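Local coordinates for protein putative oxidoreductase (Klebsiella pneumoniae subsp. pneumoniae MGH 78578, PDB 3E82) that probably acts as a nucleotide-dependent oxidoreductase of the Gfo/Idh/MocA family, though its substrate and reaction are not established, at residues S174-P182 / E210-V218; K247-Q258 / W273-D284. One frame throughout, in Å; residues are numbered along the deposited sequence.

Overall arrangement
Both contacts belong to the C-terminal alpha/beta domain and reach the same mixed, eight-stranded sheet, but they serve it differently. Interaction 1 comes first along the chain and is complete before interaction 2 begins; it seats the start of helix 176-192 on strand 214-220, one place in from the edge strand 197-203. Interaction 2 joins two neighbouring strands, 248-252 and 280-284, towards the other edge, which is formed by 289-292. Their centres are 24 Å apart and their nearest atoms about 10 Å, so they do not touch. Each also meets the second subunit, in keeping with a sheet that carries helices such as 176-192 and 131-142 and takes part in pairing the two chains.

Interaction 1 (S174-P182 / E210-V218); sequences SGLWFDLGP and EINDWAHVV
Asn212 binds the first turn of helix 176-182 with both its backbone and its side chain. Its carbonyl O accepts from Leu176 N at 3.2 Å, and its OD1 takes the next amide, Trp177 N, at 3.1 Å on an in-plane lone pair, with an N-H...O angle of 165°. The amide's other end, ND2, donates to a water at 2.9 Å that also accepts from Phe178 N and donates to Ser174 O, so both ends of the Asn212 amide are tied to the helix start and its rotation is fixed. Gly175, at the N-cap, has backbone angles that call for glycine; its bare CA lies 3.7 Å from Asn212 ND2 and 3.4 Å from Ile211 CG2. Leu176 sends CD2 against the backbone at Asp213. With CG anti to the backbone N (chi1 -177°), the Trp177 indole reaches past Ala215 CB, near CE3, to Val217, whose CG2 sits over one face of the six-membered ring, 3.6 Å from its centroid, a CH-pi contact. Trp177 NE1 donates a hydrogen bond to Leu330 O. Strand 214-220, helix 320-339 and Ile202 of strand 197-203 all touch the indole, while Trp214 and His216 face the second subunit.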
loop_
_atom_site.group_PDB
_atom_site.type_symbol
_atom_site.label_atom_id
_atom_site.label_comp_id
_atom_site.label_asym_id
_atom_site.label_seq_id
_atom_site.Cartn_x
_atom_site.Cartn_y
_atom_site.Cartn_z
ATOM N N SER B 174 -14.661 -15.005 -10.063
ATOM C CA SER B 174 -15.374 -13.753 -10.297
ATOM C C SER B 174 -14.477 -12.518 -10.168
ATOM O O SER B 174 -14.967 -11.389 -10.077
ATOM C CB SER B 174 -16.538 -13.632 -9.316
ATOM O OG SER B 174 -17.195 -12.390 -9.480
ATOM N N GLY B 175 -13.166 -12.737 -10.181
ATOM C CA GLY B 175 -12.230 -11.637 -10.039
ATOM C C GLY B 175 -11.653 -11.690 -8.638
ATOM O O GLY B 175 -12.338 -12.085 -7.690
ATOM N N LEU B 176 -10.395 -11.292 -8.500
ATOM C CA LEU B 176 -9.730 -11.329 -7.207
ATOM C C LEU B 176 -10.438 -10.477 -6.151
ATOM O O LEU B 176 -10.704 -10.951 -5.045
ATOM C CB LEU B 176 -8.278 -10.866 -7.367
ATOM C CG LEU B 176 -7.324 -11.040 -6.188
ATOM C CD1 LEU B 176 -7.112 -12.520 -5.925
ATOM C CD2 LEU B 176 -5.992 -10.378 -6.517
ATOM N N TRP B 177 -10.743 -9.227 -6.495
ATOM C CA TRP B 177 -11.401 -8.318 -5.556
ATOM C C TRP B 177 -12.679 -8.911 -4.982
ATOM O O TRP B 177 -12.844 -8.974 -3.769
ATOM C CB TRP B 177 -11.709 -6.974 -6.234
ATOM C CG TRP B 177 -12.332 -5.941 -5.319
ATOM C CD1 TRP B 177 -13.460 -5.198 -5.564
ATOM C CD2 TRP B 177 -11.868 -5.538 -4.018
ATOM N NE1 TRP B 177 -13.724 -4.368 -4.501
ATOM C CE2 TRP B 177 -12.765 -4.556 -3.539
ATOM C CE3 TRP B 177 -10.783 -5.913 -3.213
ATOM C CZ2 TRP B 177 -12.612 -3.944 -2.290
ATOM C CZ3 TRP B 177 -10.632 -5.299 -1.965
ATOM C CH2 TRP B 177 -11.544 -4.328 -1.520
ATOM N N PHE B 178 -13.578 -9.355 -5.853
ATOM C CA PHE B 178 -14.839 -9.936 -5.414
ATOM C C PHE B 178 -14.702 -11.205 -4.588
ATOM O O PHE B 178 -15.522 -11.460 -3.705
ATOM C CB PHE B 178 -15.747 -10.214 -6.614
ATOM C CG PHE B 178 -16.827 -9.193 -6.792
ATOM C CD1 PHE B 178 -16.513 -7.874 -7.111
ATOM C CD2 PHE B 178 -18.162 -9.543 -6.620
ATOM C CE1 PHE B 178 -17.515 -6.916 -7.257
ATOM C CE2 PHE B 178 -19.171 -8.598 -6.760
ATOM C CZ PHE B 178 -18.848 -7.281 -7.080
ATOM N N ASP B 179 -13.678 -12.003 -4.865
ATOM C CA ASP B 179 -13.491 -13.240 -4.118
ATOM C C ASP B 179 -12.804 -13.065 -2.773
ATOM O O ASP B 179 -13.283 -13.568 -1.756
ATOM C CB ASP B 179 -12.692 -14.265 -4.934
ATOM C CG ASP B 179 -13.404 -14.684 -6.207
ATOM O OD1 ASP B 179 -14.641 -14.855 -6.179
ATOM O OD2 ASP B 179 -12.717 -14.856 -7.236
ATOM N N LEU B 180 -11.684 -12.354 -2.761
ATOM C CA LEU B 180 -10.935 -12.182 -1.525
ATOM C C LEU B 180 -11.128 -10.852 -0.815
ATOM O O LEU B 180 -10.844 -10.741 0.376
ATOM C CB LEU B 180 -9.461 -12.441 -1.815
ATOM C CG LEU B 180 -9.351 -13.852 -2.401
ATOM C CD1 LEU B 180 -8.290 -13.888 -3.465
ATOM C CD2 LEU B 180 -9.074 -14.851 -1.291
ATOM N N GLY B 181 -11.607 -9.846 -1.538
ATOM C CA GLY B 181 -11.859 -8.555 -0.923
ATOM C C GLY B 181 -12.809 -8.640 0.271
ATOM O O GLY B 181 -12.566 -8.000 1.287
ATOM N N PRO B 182 -13.894 -9.431 0.190
ATOM C CA PRO B 182 -14.851 -9.551 1.298
ATOM C C PRO B 182 -14.317 -9.789 2.711
ATOM O O PRO B 182 -14.700 -9.065 3.628
ATOM C CB PRO B 182 -15.786 -10.662 0.821
ATOM C CG PRO B 182 -15.858 -10.389 -0.650
ATOM C CD PRO B 182 -14.392 -10.151 -1.000
ATOM N N GLU B 210 -7.417 -12.696 -17.645
ATOM C CA GLU B 210 -8.602 -12.072 -18.214
ATOM C C GLU B 210 -9.493 -11.466 -17.142
ATOM O O GLU B 210 -10.524 -10.869 -17.448
ATOM C CB GLU B 210 -9.391 -13.095 -19.035
ATOM C CG GLU B 210 -8.582 -13.691 -20.177
ATOM C CD GLU B 210 -9.457 -14.245 -21.288
ATOM O OE1 GLU B 210 -10.287 -13.474 -21.828
ATOM O OE2 GLU B 210 -9.307 -15.441 -21.623
ATOM N N ILE B 211 -9.090 -11.625 -15.885
ATOM C CA ILE B 211 -9.841 -11.088 -14.753
ATOM C C ILE B 211 -8.850 -10.345 -13.871
ATOM O O ILE B 211 -7.669 -10.693 -13.847
ATOM C CB ILE B 211 -10.467 -12.210 -13.893
ATOM C CG1 ILE B 211 -10.540 -13.510 -14.692
ATOM C CG2 ILE B 211 -11.850 -11.788 -13.431
ATOM C CD1 ILE B 211 -11.014 -14.709 -13.876
ATOM N N ASN B 212 -9.318 -9.340 -13.133
ATOM C CA ASN B 212 -8.417 -8.587 -12.264
ATOM C C ASN B 212 -7.665 -9.520 -11.326
ATOM O O ASN B 212 -8.247 -10.447 -10.757
ATOM C CB ASN B 212 -9.183 -7.498 -11.476
ATOM C CG ASN B 212 -10.033 -8.047 -10.320
ATOM O OD1 ASN B 212 -9.510 -8.420 -9.270
ATOM N ND2 ASN B 212 -11.354 -8.071 -10.509
ATOM N N ASP B 213 -6.360 -9.296 -11.197
ATOM C CA ASP B 213 -5.511 -10.107 -10.325
ATOM C C ASP B 213 -4.662 -9.210 -9.424
ATOM O O ASP B 213 -3.702 -9.661 -8.805
ATOM C CB ASP B 213 -4.589 -11.015 -11.153
ATOM C CG ASP B 213 -3.839 -10.258 -12.235
ATOM O OD1 ASP B 213 -3.614 -9.037 -12.079
ATOM O OD2 ASP B 213 -3.463 -10.886 -13.243
ATOM N N TRP B 214 -5.021 -7.934 -9.372
ATOM C CA TRP B 214 -4.318 -6.965 -8.544
ATOM C C TRP B 214 -5.369 -5.969 -8.088
ATOM O O TRP B 214 -6.030 -5.329 -8.909
ATOM C CB TRP B 214 -3.243 -6.248 -9.359
ATOM C CG TRP B 214 -2.332 -5.341 -8.562
ATOM C CD1 TRP B 214 -1.114 -5.667 -8.020
ATOM C CD2 TRP B 214 -2.521 -3.945 -8.309
ATOM N NE1 TRP B 214 -0.533 -4.557 -7.461
ATOM C CE2 TRP B 214 -1.373 -3.485 -7.623
ATOM C CE3 TRP B 214 -3.546 -3.034 -8.599
ATOM C CZ2 TRP B 214 -1.221 -2.155 -7.225
ATOM C CZ3 TRP B 214 -3.397 -1.709 -8.202
ATOM C CH2 TRP B 214 -2.240 -1.284 -7.522
ATOM N N ALA B 215 -5.536 -5.849 -6.780
ATOM C CA ALA B 215 -6.516 -4.921 -6.244
ATOM C C ALA B 215 -5.893 -4.190 -5.078
ATOM O O ALA B 215 -5.422 -4.797 -4.116
ATOM C CB ALA B 215 -7.763 -5.664 -5.801
ATOM N N HIS B 216 -5.890 -2.873 -5.184
ATOM C CA HIS B 216 -5.328 -2.032 -4.156
ATOM C C HIS B 216 -6.412 -1.043 -3.772
ATOM O O HIS B 216 -6.713 -0.115 -4.523
ATOM C CB HIS B 216 -4.106 -1.319 -4.713
ATOM C CG HIS B 216 -3.254 -0.702 -3.659
ATOM N ND1 HIS B 216 -3.221 0.655 -3.437
ATOM C CD2 HIS B 216 -2.470 -1.261 -2.711
ATOM C CE1 HIS B 216 -2.453 0.905 -2.393
ATOM N NE2 HIS B 216 -1.985 -0.239 -1.933
ATOM N N VAL B 217 -6.988 -1.248 -2.591
ATOM C CA VAL B 217 -8.085 -0.419 -2.106
ATOM C C VAL B 217 -7.787 0.274 -0.789
ATOM O O VAL B 217 -7.282 -0.342 0.148
ATOM C CB VAL B 217 -9.349 -1.279 -1.928
ATOM C CG1 VAL B 217 -10.487 -0.447 -1.352
ATOM C CG2 VAL B 217 -9.730 -1.898 -3.270
ATOM N N VAL B 218 -8.126 1.560 -0.720
ATOM C CA VAL B 218 -7.890 2.350 0.483
ATOM C C VAL B 218 -9.190 2.843 1.088
ATOM O O VAL B 218 -10.011 3.453 0.402
ATOM C CB VAL B 218 -7.002 3.585 0.189
ATOM C CG1 VAL B 218 -6.785 4.380 1.465
ATOM C CG2 VAL B 218 -5.661 3.140 -0.388
HETATM O O HOH W 1 -13.485 -8.931 -8.742
#

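Interaction 2 (K247-Q258 / W273-D284)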
loop_
_atom_site.group_PDB
_atom_site.type_symbol
_atom_site.label_atom_id
_atom_site.label_comp_id
_atom_site.label_asym_id
_atom_site.label_seq_id
_atom_site.Cartn_x
_atom_site.Cartn_y
_atom_site.Cartn_z
ATOM N N LYS B 247 2.578 4.662 18.767
ATOM C CA LYS B 247 3.403 4.118 19.841
ATOM C C LYS B 247 4.209 2.913 19.370
ATOM O O LYS B 247 5.159 2.493 20.030
ATOM C CB LYS B 247 2.534 3.712 21.035
ATOM C CG LYS B 247 2.434 4.779 22.121
ATOM C CD LYS B 247 1.295 4.494 23.098
ATOM C CE LYS B 247 1.369 3.095 23.724
ATOM N NZ LYS B 247 2.493 2.924 24.696
ATOM N N GLY B 248 3.835 2.357 18.226
ATOM C CA GLY B 248 4.551 1.203 17.719
ATOM C C GLY B 248 3.886 0.557 16.524
ATOM O O GLY B 248 2.878 1.057 16.008
ATOM N N SER B 249 4.456 -0.566 16.092
ATOM C CA SER B 249 3.957 -1.306 14.938
ATOM C C SER B 249 3.888 -2.794 15.233
ATOM O O SER B 249 4.514 -3.290 16.173
ATOM C CB SER B 249 4.887 -1.112 13.731
ATOM O OG SER B 249 5.017 0.250 13.373
ATOM N N VAL B 250 3.124 -3.504 14.412
ATOM C CA VAL B 250 2.999 -4.941 14.550
ATOM C C VAL B 250 2.815 -5.545 13.167
ATOM O O VAL B 250 2.044 -5.047 12.342
ATOM C CB VAL B 250 1.810 -5.340 15.463
ATOM C CG1 VAL B 250 0.502 -4.872 14.859
ATOM C CG2 VAL B 250 1.797 -6.851 15.668
ATOM N N ILE B 251 3.561 -6.607 12.906
ATOM C CA ILE B 251 3.472 -7.294 11.637
ATOM C C ILE B 251 3.147 -8.755 11.891
ATOM O O ILE B 251 3.696 -9.370 12.809
ATOM C CB ILE B 251 4.813 -7.236 10.844
ATOM C CG1 ILE B 251 5.084 -5.814 10.338
ATOM C CG2 ILE B 251 4.755 -8.177 9.658
ATOM C CD1 ILE B 251 5.409 -4.813 11.434
ATOM N N LYS B 252 2.225 -9.292 11.101
ATOM C CA LYS B 252 1.875 -10.705 11.172
ATOM C C LYS B 252 2.253 -11.164 9.775
ATOM O O LYS B 252 1.585 -10.839 8.794
ATOM C CB LYS B 252 0.378 -10.921 11.417
ATOM C CG LYS B 252 -0.026 -12.412 11.454
ATOM C CD LYS B 252 0.701 -13.171 12.574
ATOM C CE LYS B 252 0.176 -14.601 12.758
ATOM N NZ LYS B 252 0.366 -15.451 11.526
ATOM N N ALA B 253 3.349 -11.895 9.685
ATOM C CA ALA B 253 3.853 -12.362 8.409
ATOM C C ALA B 253 2.957 -13.334 7.655
ATOM O O ALA B 253 2.543 -13.063 6.524
ATOM C CB ALA B 253 5.230 -12.989 8.615
ATOM N N ARG B 254 2.658 -14.459 8.299
ATOM C CA ARG B 254 1.880 -15.538 7.701
ATOM C C ARG B 254 0.370 -15.503 7.965
ATOM O O ARG B 254 -0.091 -14.947 8.956
ATOM C CB ARG B 254 2.472 -16.874 8.179
ATOM C CG ARG B 254 1.973 -18.114 7.446
ATOM C CD ARG B 254 2.595 -19.389 8.025
ATOM N NE ARG B 254 2.363 -19.477 9.464
ATOM C CZ ARG B 254 2.876 -20.406 10.265
ATOM N NH1 ARG B 254 3.667 -21.356 9.779
ATOM N NH2 ARG B 254 2.603 -20.380 11.563
ATOM N N ALA B 255 -0.398 -16.115 7.068
ATOM C CA ALA B 255 -1.849 -16.153 7.201
ATOM C C ALA B 255 -2.328 -17.340 8.027
ATOM O O ALA B 255 -1.602 -18.315 8.218
ATOM C CB ALA B 255 -2.496 -16.200 5.822
ATOM N N ASP B 256 -3.557 -17.235 8.523
ATOM C CA ASP B 256 -4.193 -18.292 9.299
ATOM C C ASP B 256 -4.141 -19.574 8.452
ATOM O O ASP B 256 -4.205 -19.505 7.226
ATOM C CB ASP B 256 -5.647 -17.883 9.586
ATOM C CG ASP B 256 -6.473 -19.011 10.157
ATOM O OD1 ASP B 256 -6.620 -19.096 11.398
ATOM O OD2 ASP B 256 -6.971 -19.819 9.352
ATOM N N GLN B 257 -4.029 -20.735 9.095
ATOM C CA GLN B 257 -3.940 -22.006 8.364
ATOM C C GLN B 257 -5.182 -22.903 8.398
ATOM O O GLN B 257 -5.113 -24.058 7.970
ATOM C CB GLN B 257 -2.750 -22.839 8.872
ATOM C CG GLN B 257 -2.916 -23.339 10.313
ATOM C CD GLN B 257 -2.080 -24.582 10.642
ATOM O OE1 GLN B 257 -1.842 -24.882 11.816
ATOM N NE2 GLN B 257 -1.647 -25.311 9.613
ATOM N N GLN B 258 -6.306 -22.401 8.897
ATOM C CA GLN B 258 -7.503 -23.236 8.961
ATOM C C GLN B 258 -7.925 -23.754 7.596
ATOM O O GLN B 258 -8.263 -24.929 7.456
ATOM C CB GLN B 258 -8.674 -22.479 9.589
ATOM C CG GLN B 258 -8.474 -22.145 11.042
ATOM C CD GLN B 258 -9.612 -21.326 11.593
ATOM O OE1 GLN B 258 -10.750 -21.799 11.684
ATOM N NE2 GLN B 258 -9.322 -20.086 11.951
ATOM N N TRP B 273 -5.948 -27.867 15.287
ATOM C CA TRP B 273 -6.872 -26.999 14.558
ATOM C C TRP B 273 -6.658 -25.522 14.912
ATOM O O TRP B 273 -6.637 -25.154 16.082
ATOM C CB TRP B 273 -8.323 -27.418 14.861
ATOM C CG TRP B 273 -9.392 -26.499 14.299
ATOM C CD1 TRP B 273 -10.218 -25.675 15.006
ATOM C CD2 TRP B 273 -9.729 -26.314 12.918
ATOM N NE1 TRP B 273 -11.050 -24.985 14.153
ATOM C CE2 TRP B 273 -10.769 -25.358 12.866
ATOM C CE3 TRP B 273 -9.253 -26.861 11.719
ATOM C CZ2 TRP B 273 -11.340 -24.936 11.661
ATOM C CZ3 TRP B 273 -9.821 -26.441 10.516
ATOM C CH2 TRP B 273 -10.855 -25.487 10.499
ATOM N N GLY B 274 -6.476 -24.686 13.893
ATOM C CA GLY B 274 -6.292 -23.261 14.120
ATOM C C GLY B 274 -5.026 -22.788 14.822
ATOM O O GLY B 274 -4.897 -21.599 15.130
ATOM N N GLN B 275 -4.089 -23.692 15.083
ATOM C CA GLN B 275 -2.854 -23.296 15.746
ATOM C C GLN B 275 -2.029 -22.450 14.797
ATOM O O GLN B 275 -2.019 -22.689 13.590
ATOM C CB GLN B 275 -2.059 -24.527 16.190
ATOM C CG GLN B 275 -2.685 -25.232 17.386
ATOM C CD GLN B 275 -2.727 -24.342 18.615
ATOM O OE1 GLN B 275 -3.654 -24.416 19.421
ATOM N NE2 GLN B 275 -1.715 -23.499 18.767
ATOM N N ASP B 276 -1.340 -21.457 15.347
ATOM C CA ASP B 276 -0.518 -20.569 14.539
ATOM C C ASP B 276 0.786 -20.265 15.274
ATOM O O ASP B 276 0.819 -19.429 16.179
ATOM C CB ASP B 276 -1.278 -19.271 14.273
ATOM C CG ASP B 276 -0.657 -18.450 13.164
ATOM O OD1 ASP B 276 0.530 -18.679 12.842
ATOM O OD2 ASP B 276 -1.359 -17.569 12.624
ATOM N N ASP B 277 1.861 -20.938 14.877
ATOM C CA ASP B 277 3.151 -20.730 15.518
ATOM C C ASP B 277 3.984 -19.619 14.864
ATOM O O ASP B 277 5.199 -19.546 15.049
ATOM C CB ASP B 277 3.931 -22.048 15.558
ATOM C CG ASP B 277 4.293 -22.557 14.183
ATOM O OD1 ASP B 277 3.740 -22.037 13.191
ATOM O OD2 ASP B 277 5.128 -23.485 14.096
ATOM N N ASP B 278 3.321 -18.764 14.087
ATOM C CA ASP B 278 3.978 -17.624 13.454
ATOM C C ASP B 278 3.567 -16.492 14.379
ATOM O O ASP B 278 2.411 -16.080 14.400
ATOM C CB ASP B 278 3.442 -17.376 12.042
ATOM C CG ASP B 278 4.040 -16.128 11.402
ATOM O OD1 ASP B 278 5.276 -16.083 11.227
ATOM O OD2 ASP B 278 3.278 -15.191 11.073
ATOM N N PRO B 279 4.516 -15.973 15.161
ATOM C CA PRO B 279 4.195 -14.898 16.091
ATOM C C PRO B 279 3.976 -13.518 15.512
ATOM O O PRO B 279 4.333 -13.226 14.372
ATOM C CB PRO B 279 5.380 -14.922 17.039
ATOM C CG PRO B 279 6.503 -15.179 16.097
ATOM C CD PRO B 279 5.957 -16.282 15.201
ATOM N N LEU B 280 3.365 -12.679 16.331
ATOM C CA LEU B 280 3.132 -11.300 15.978
ATOM C C LEU B 280 4.480 -10.657 16.299
ATOM O O LEU B 280 5.065 -10.942 17.351
ATOM C CB LEU B 280 2.041 -10.721 16.877
ATOM C CG LEU B 280 0.635 -11.318 16.721
ATOM C CD1 LEU B 280 -0.056 -11.376 18.081
ATOM C CD2 LEU B 280 -0.175 -10.484 15.728
ATOM N N VAL B 281 4.995 -9.839 15.388
ATOM C CA VAL B 281 6.265 -9.156 15.625
ATOM C C VAL B 281 5.935 -7.689 15.912
ATOM O O VAL B 281 5.418 -6.970 15.050
ATOM C CB VAL B 281 7.210 -9.278 14.397
ATOM C CG1 VAL B 281 8.510 -8.548 14.664
ATOM C CG2 VAL B 281 7.492 -10.748 14.101
ATOM N N ILE B 282 6.221 -7.258 17.138
ATOM C CA ILE B 282 5.920 -5.900 17.578
ATOM C C ILE B 282 7.148 -5.006 17.728
ATOM O O ILE B 282 8.156 -5.413 18.309
ATOM C CB ILE B 282 5.184 -5.924 18.935
ATOM C CG1 ILE B 282 3.906 -6.755 18.824
ATOM C CG2 ILE B 282 4.880 -4.504 19.393
ATOM C CD1 ILE B 282 3.203 -6.988 20.159
ATOM N N TYR B 283 7.040 -3.785 17.213
ATOM C CA TYR B 283 8.109 -2.790 17.282
ATOM C C TYR B 283 7.622 -1.649 18.166
ATOM O O TYR B 283 6.579 -1.062 17.896
ATOM C CB TYR B 283 8.404 -2.220 15.890
ATOM C CG TYR B 283 8.917 -3.227 14.901
ATOM C CD1 TYR B 283 10.280 -3.485 14.785
ATOM C CD2 TYR B 283 8.040 -3.940 14.096
ATOM C CE1 TYR B 283 10.753 -4.431 13.889
ATOM C CE2 TYR B 283 8.496 -4.889 13.196
ATOM C CZ TYR B 283 9.853 -5.133 13.096
ATOM O OH TYR B 283 10.309 -6.085 12.210
ATOM N N ASP B 284 8.355 -1.335 19.227
ATOM C CA ASP B 284 7.946 -0.233 20.088
ATOM C C ASP B 284 8.742 1.016 19.706
ATOM O O ASP B 284 9.532 0.982 18.763
ATOM C CB ASP B 284 8.158 -0.590 21.564
ATOM C CG ASP B 284 9.614 -0.801 21.914
ATOM O OD1 ASP B 284 10.470 -0.771 21.006
ATOM O OD2 ASP B 284 9.898 -1.004 23.110
HETATM O O HOH W 2 0.153 -18.453 10.023
HETATM O O HOH W 3 -3.994 -20.577 11.867
#
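Ser249 and Tyr283 exchange two backbone hydrogen bonds, and Ile251 and Val281 two more, joining strands 248-252 and 280-284 as an antiparallel pair. Val250 with Ile282 is the non-hydrogen-bonded pair between them.

The apolar contacts follow this alternation. Val250 CG2 meets Ile282 CG1 at 3.8 Å and also packs on Leu280, on the face covered by helix 131-142. On the other face Ile251 CD1 reaches the edge of the Tyr283 ring, 3.6 Å from CE2, where the second subunit packs on both residues.

From the last residue of the first strand onward, charge takes over. Lys252 is bent at chi2 and chi4, which brings NZ into salt bridges with Asp276 OD2 at 2.9 Å and the anti lone pair of Asp278 OD2 at 3.0 Å, and into a hydrogen bond with Arg254 O. The same Asp278 oxygen accepts Arg254 N from above its carboxylate plane. Arg254 turns at chi3 (55°), and its NH2 forms salt bridges with Asp277 OD1 at 2.6 Å, the two flat groups nearly coplanar, and with Asp276 OD1 at 3.0 Å. Asp276 OD1 also takes Asp278 N in an Asx turn, from the opposite face to NH2, and its OD2 has a further partner in Ser131 OG. The two bases would probably offset the mutual repulsion of the three acids.

At the far end Asp256 OD2 accepts Gln258 N at 2.7 Å, a second Asx turn. Gln258 NE2 donates to Asp256 OD1 and its OE1 accepts from Gln299 N, fixing the side chain whose CG lies over one face of Trp273, a CH-pi contact.

The whole is an antiparallel strand pair continued by a salt-bridge network, part of the mixed sheet of the Gfo/Idh/MocA C-terminal domain.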